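Local coordinates for protein phosphoribosylaminoimidazole-succinocarboxamide synthase (Pyrococcus horikoshii, PDB 4O7T) that catalyses the ATP-dependent joining of L-aspartate to a carboxylated aminoimidazole ribonucleotide, giving SAICAR in de novo purine biosynthesis, at residues E151-V156 with F174-G179. Sequence-based numbering, arbitrary orientation.
Sequences EIALKV and FKLEFG. With TMP (thymidine-5'-phosphate), chain B; ADP (adenosine-5'-diphosphate), chain C.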
loop_
_atom_site.group_PDB
_atom_site.type_symbol
_atom_site.label_atom_id
_atom_site.label_comp_id
_atom_site.label_asym_id
_atom_site.label_seq_id
_atom_site.Cartn_x
_atom_site.Cartn_y
_atom_site.Cartn_z
ATOM N N GLU A 151 3.663 -16.344 0.084
ATOM C CA GLU A 151 3.395 -17.750 0.443
ATOM C C GLU A 151 4.323 -18.214 1.564
ATOM O O GLU A 151 3.880 -18.801 2.542
ATOM C CB GLU A 151 3.574 -18.635 -0.786
ATOM C CG GLU A 151 3.416 -20.126 -0.548
ATOM C CD GLU A 151 3.446 -20.914 -1.844
ATOM O OE1 GLU A 151 2.572 -21.773 -2.037
ATOM O OE2 GLU A 151 4.323 -20.662 -2.693
ATOM N N ILE A 152 5.619 -17.941 1.419
ATOM C CA ILE A 152 6.588 -18.292 2.459
ATOM C C ILE A 152 6.285 -17.541 3.774
ATOM O O ILE A 152 6.240 -18.164 4.847
ATOM C CB ILE A 152 8.035 -18.028 1.999
ATOM C CG1 ILE A 152 8.402 -18.939 0.821
ATOM C CG2 ILE A 152 9.008 -18.247 3.142
ATOM C CD1 ILE A 152 9.565 -18.394 -0.005
ATOM N N ALA A 153 6.065 -16.225 3.676
ATOM C CA ALA A 153 5.791 -15.379 4.856
ATOM C C ALA A 153 4.590 -15.900 5.663
ATOM O O ALA A 153 4.628 -15.945 6.893
ATOM C CB ALA A 153 5.563 -13.930 4.442
ATOM N N LEU A 154 3.538 -16.302 4.947
ATOM C CA LEU A 154 2.323 -16.811 5.576
ATOM C C LEU A 154 2.544 -18.171 6.226
ATOM O O LEU A 154 1.939 -18.478 7.267
ATOM C CB LEU A 154 1.196 -16.880 4.551
ATOM C CG LEU A 154 0.561 -15.534 4.202
ATOM C CD1 LEU A 154 -0.395 -15.689 3.026
ATOM C CD2 LEU A 154 -0.154 -14.948 5.420
ATOM N N LYS A 155 3.410 -18.981 5.616
ATOM C CA LYS A 155 3.806 -20.269 6.200
ATOM C C LYS A 155 4.651 -20.038 7.458
ATOM O O LYS A 155 4.410 -20.661 8.496
ATOM C CB LYS A 155 4.548 -21.134 5.169
ATOM C CG LYS A 155 5.080 -22.447 5.722
ATOM C CD LYS A 155 5.466 -23.427 4.622
ATOM C CE LYS A 155 6.137 -24.652 5.247
ATOM N NZ LYS A 155 6.786 -25.551 4.251
ATOM N N VAL A 156 5.626 -19.128 7.364
ATOM C CA VAL A 156 6.399 -18.685 8.531
ATOM C C VAL A 156 5.476 -18.203 9.674
ATOM O O VAL A 156 5.656 -18.600 10.834
ATOM C CB VAL A 156 7.411 -17.571 8.164
ATOM C CG1 VAL A 156 8.051 -16.989 9.417
ATOM C CG2 VAL A 156 8.478 -18.092 7.193
ATOM N N PHE A 174 5.024 -9.165 12.582
ATOM C CA PHE A 174 6.487 -9.305 12.458
ATOM C C PHE A 174 6.968 -8.951 11.070
ATOM O O PHE A 174 6.198 -8.964 10.116
ATOM C CB PHE A 174 6.964 -10.731 12.841
ATOM C CG PHE A 174 6.433 -11.824 11.945
ATOM C CD1 PHE A 174 7.192 -12.299 10.874
ATOM C CD2 PHE A 174 5.185 -12.386 12.176
ATOM C CE1 PHE A 174 6.715 -13.305 10.045
ATOM C CE2 PHE A 174 4.696 -13.402 11.357
ATOM C CZ PHE A 174 5.461 -13.859 10.280
ATOM N N LYS A 175 8.254 -8.660 10.960
ATOM C CA LYS A 175 8.852 -8.253 9.694
ATOM C C LYS A 175 9.883 -9.284 9.222
ATOM O O LYS A 175 10.760 -9.714 10.002
ATOM C CB LYS A 175 9.504 -6.869 9.832
ATOM C CG LYS A 175 10.066 -6.296 8.519
ATOM C CD LYS A 175 11.533 -6.674 8.262
ATOM C CE LYS A 175 12.506 -5.933 9.207
ATOM N NZ LYS A 175 13.891 -6.496 9.154
ATOM N N LEU A 176 9.782 -9.661 7.942
ATOM C CA LEU A 176 10.766 -10.532 7.304
ATOM C C LEU A 176 11.472 -9.866 6.126
ATOM O O LEU A 176 10.952 -8.919 5.512
ATOM C CB LEU A 176 10.100 -11.802 6.769
ATOM C CG LEU A 176 9.299 -12.678 7.724
ATOM C CD1 LEU A 176 8.690 -13.836 6.938
ATOM C CD2 LEU A 176 10.159 -13.170 8.887
ATOM N N GLU A 177 12.642 -10.394 5.778
ATOM C CA GLU A 177 13.310 -9.972 4.560
ATOM C C GLU A 177 13.803 -11.208 3.808
ATOM O O GLU A 177 14.005 -12.280 4.403
ATOM C CB GLU A 177 14.468 -9.044 4.893
ATOM C CG GLU A 177 14.044 -7.772 5.622
ATOM C CD GLU A 177 15.179 -6.778 5.801
ATOM O OE1 GLU A 177 16.188 -6.862 5.089
ATOM O OE2 GLU A 177 15.044 -5.895 6.653
ATOM N N PHE A 178 13.991 -11.046 2.505
ATOM C CA PHE A 178 14.273 -12.169 1.621
ATOM C C PHE A 178 15.338 -11.817 0.596
ATOM O O PHE A 178 15.468 -10.659 0.178
ATOM C CB PHE A 178 13.022 -12.568 0.840
ATOM C CG PHE A 178 11.944 -13.183 1.674
ATOM C CD1 PHE A 178 11.871 -14.565 1.825
ATOM C CD2 PHE A 178 10.979 -12.379 2.297
ATOM C CE1 PHE A 178 10.857 -15.147 2.578
ATOM C CE2 PHE A 178 9.962 -12.956 3.057
ATOM C CZ PHE A 178 9.907 -14.335 3.198
ATOM N N GLY A 179 16.038 -12.851 0.137
ATOM C CA GLY A 179 16.965 -12.714 -0.964
ATOM C C GLY A 179 16.903 -13.923 -1.885
ATOM O O GLY A 179 16.259 -14.939 -1.583
HETATM P P TMP B . 4.694 -1.290 12.180
HETATM O O1P TMP B . 5.641 -0.208 12.561
HETATM O O2P TMP B . 4.369 -1.289 10.698
HETATM O O3P TMP B . 3.505 -1.494 13.091
HETATM O "O5'" TMP B . 5.588 -2.600 12.425
HETATM C "C5'" TMP B . 5.125 -3.918 12.099
HETATM C "C4'" TMP B . 6.150 -4.954 12.547
HETATM O "O4'" TMP B . 7.332 -4.869 11.741
HETATM C "C3'" TMP B . 6.601 -4.790 14.000
HETATM O "O3'" TMP B . 6.642 -6.086 14.576
HETATM C "C2'" TMP B . 8.036 -4.343 13.970
HETATM C "C1'" TMP B . 8.499 -4.660 12.553
HETATM N N1 TMP B . 9.338 -3.580 12.011
HETATM C C2 TMP B . 10.725 -3.808 11.792
HETATM O O2 TMP B . 11.216 -4.918 12.075
HETATM N N3 TMP B . 11.525 -2.847 11.288
HETATM C C4 TMP B . 11.024 -1.632 10.988
HETATM O O4 TMP B . 11.768 -0.731 10.537
HETATM C C5 TMP B . 9.574 -1.354 11.195
HETATM C C5M TMP B . 8.968 -0.005 10.870
HETATM C C6 TMP B . 8.788 -2.375 11.718
HETATM P PB ADP C . 17.924 -4.278 8.434
HETATM O O1B ADP C . 17.648 -5.394 7.459
HETATM O O2B ADP C . 17.028 -4.242 9.642
HETATM O O3B ADP C . 18.132 -2.947 7.753
HETATM P PA ADP C . 20.635 -3.665 9.107
HETATM O O1A ADP C . 20.354 -2.375 8.364
HETATM O O2A ADP C . 21.132 -3.612 10.534
HETATM O O3A ADP C . 19.354 -4.654 9.075
HETATM O "O5'" ADP C . 21.732 -4.464 8.234
HETATM C "C5'" ADP C . 21.470 -5.717 7.603
HETATM C "C4'" ADP C . 21.543 -5.576 6.085
HETATM O "O4'" ADP C . 22.025 -6.803 5.527
HETATM C "C3'" ADP C . 20.170 -5.350 5.473
HETATM O "O3'" ADP C . 20.301 -4.491 4.335
HETATM C "C2'" ADP C . 19.733 -6.736 5.027
HETATM O "O2'" ADP C . 18.851 -6.716 3.906
HETATM C "C1'" ADP C . 21.053 -7.373 4.640
HETATM N N9 ADP C . 21.028 -8.862 4.716
HETATM C C8 ADP C . 20.397 -9.630 5.627
HETATM N N7 ADP C . 20.598 -10.946 5.371
HETATM C C5 ADP C . 21.383 -11.036 4.277
HETATM C C6 ADP C . 21.984 -12.117 3.452
HETATM N N6 ADP C . 21.796 -13.413 3.759
HETATM N N1 ADP C . 22.732 -11.765 2.374
HETATM C C2 ADP C . 22.942 -10.480 2.039
HETATM N N3 ADP C . 22.433 -9.453 2.742
HETATM C C4 ADP C . 21.662 -9.657 3.847
#
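Phe174, Leu176 and Phe178, every second residue of the strand, pack against Ile152, Ala153 and Val156 on one side of the helix. The contact across the two segments is apolar, with no hydrogen bond between them. In the middle, Leu176 CD1 rests on Ala153, 3.9 Å from CA and about as close to CB. Val156 meets Leu176 tip to tip, CG1 to CD1 at 4.1 Å. With Val156 CG1 anti to the backbone N (chi1 172°), the same methyl also reaches Phe174 CE1. The two phenylalanines bracket this centre: Phe174 turns the edge of its ring to Ala153 O and, in plane, to Leu176 CD1, while Phe178 receives Ile152 CG2 at its ring edge, 3.7 Å from CE1. Ile186 and Leu188 of the adjacent strand 186-188 extend the apolar layer.

The polar contacts belong to the other side of the strand. Lys175 NZ forms a salt bridge to Glu177 OE2 (2.8 Å), approaching from the anti side and 34° out of the carboxylate plane; Asp190 is a second partner of the lysine. Glu177 OE1 accepts a hydrogen bond from ADP O2' (2.9 Å). The lysine chain also packs against TMP, with Lys175 CE 3.3 Å from TMP O2. One strand of the antiparallel sheet thus separates a helix-sheet hydrophobic core from the bound TMP and ADP, the latter probably marking the ATP site of this SAICAR synthetase.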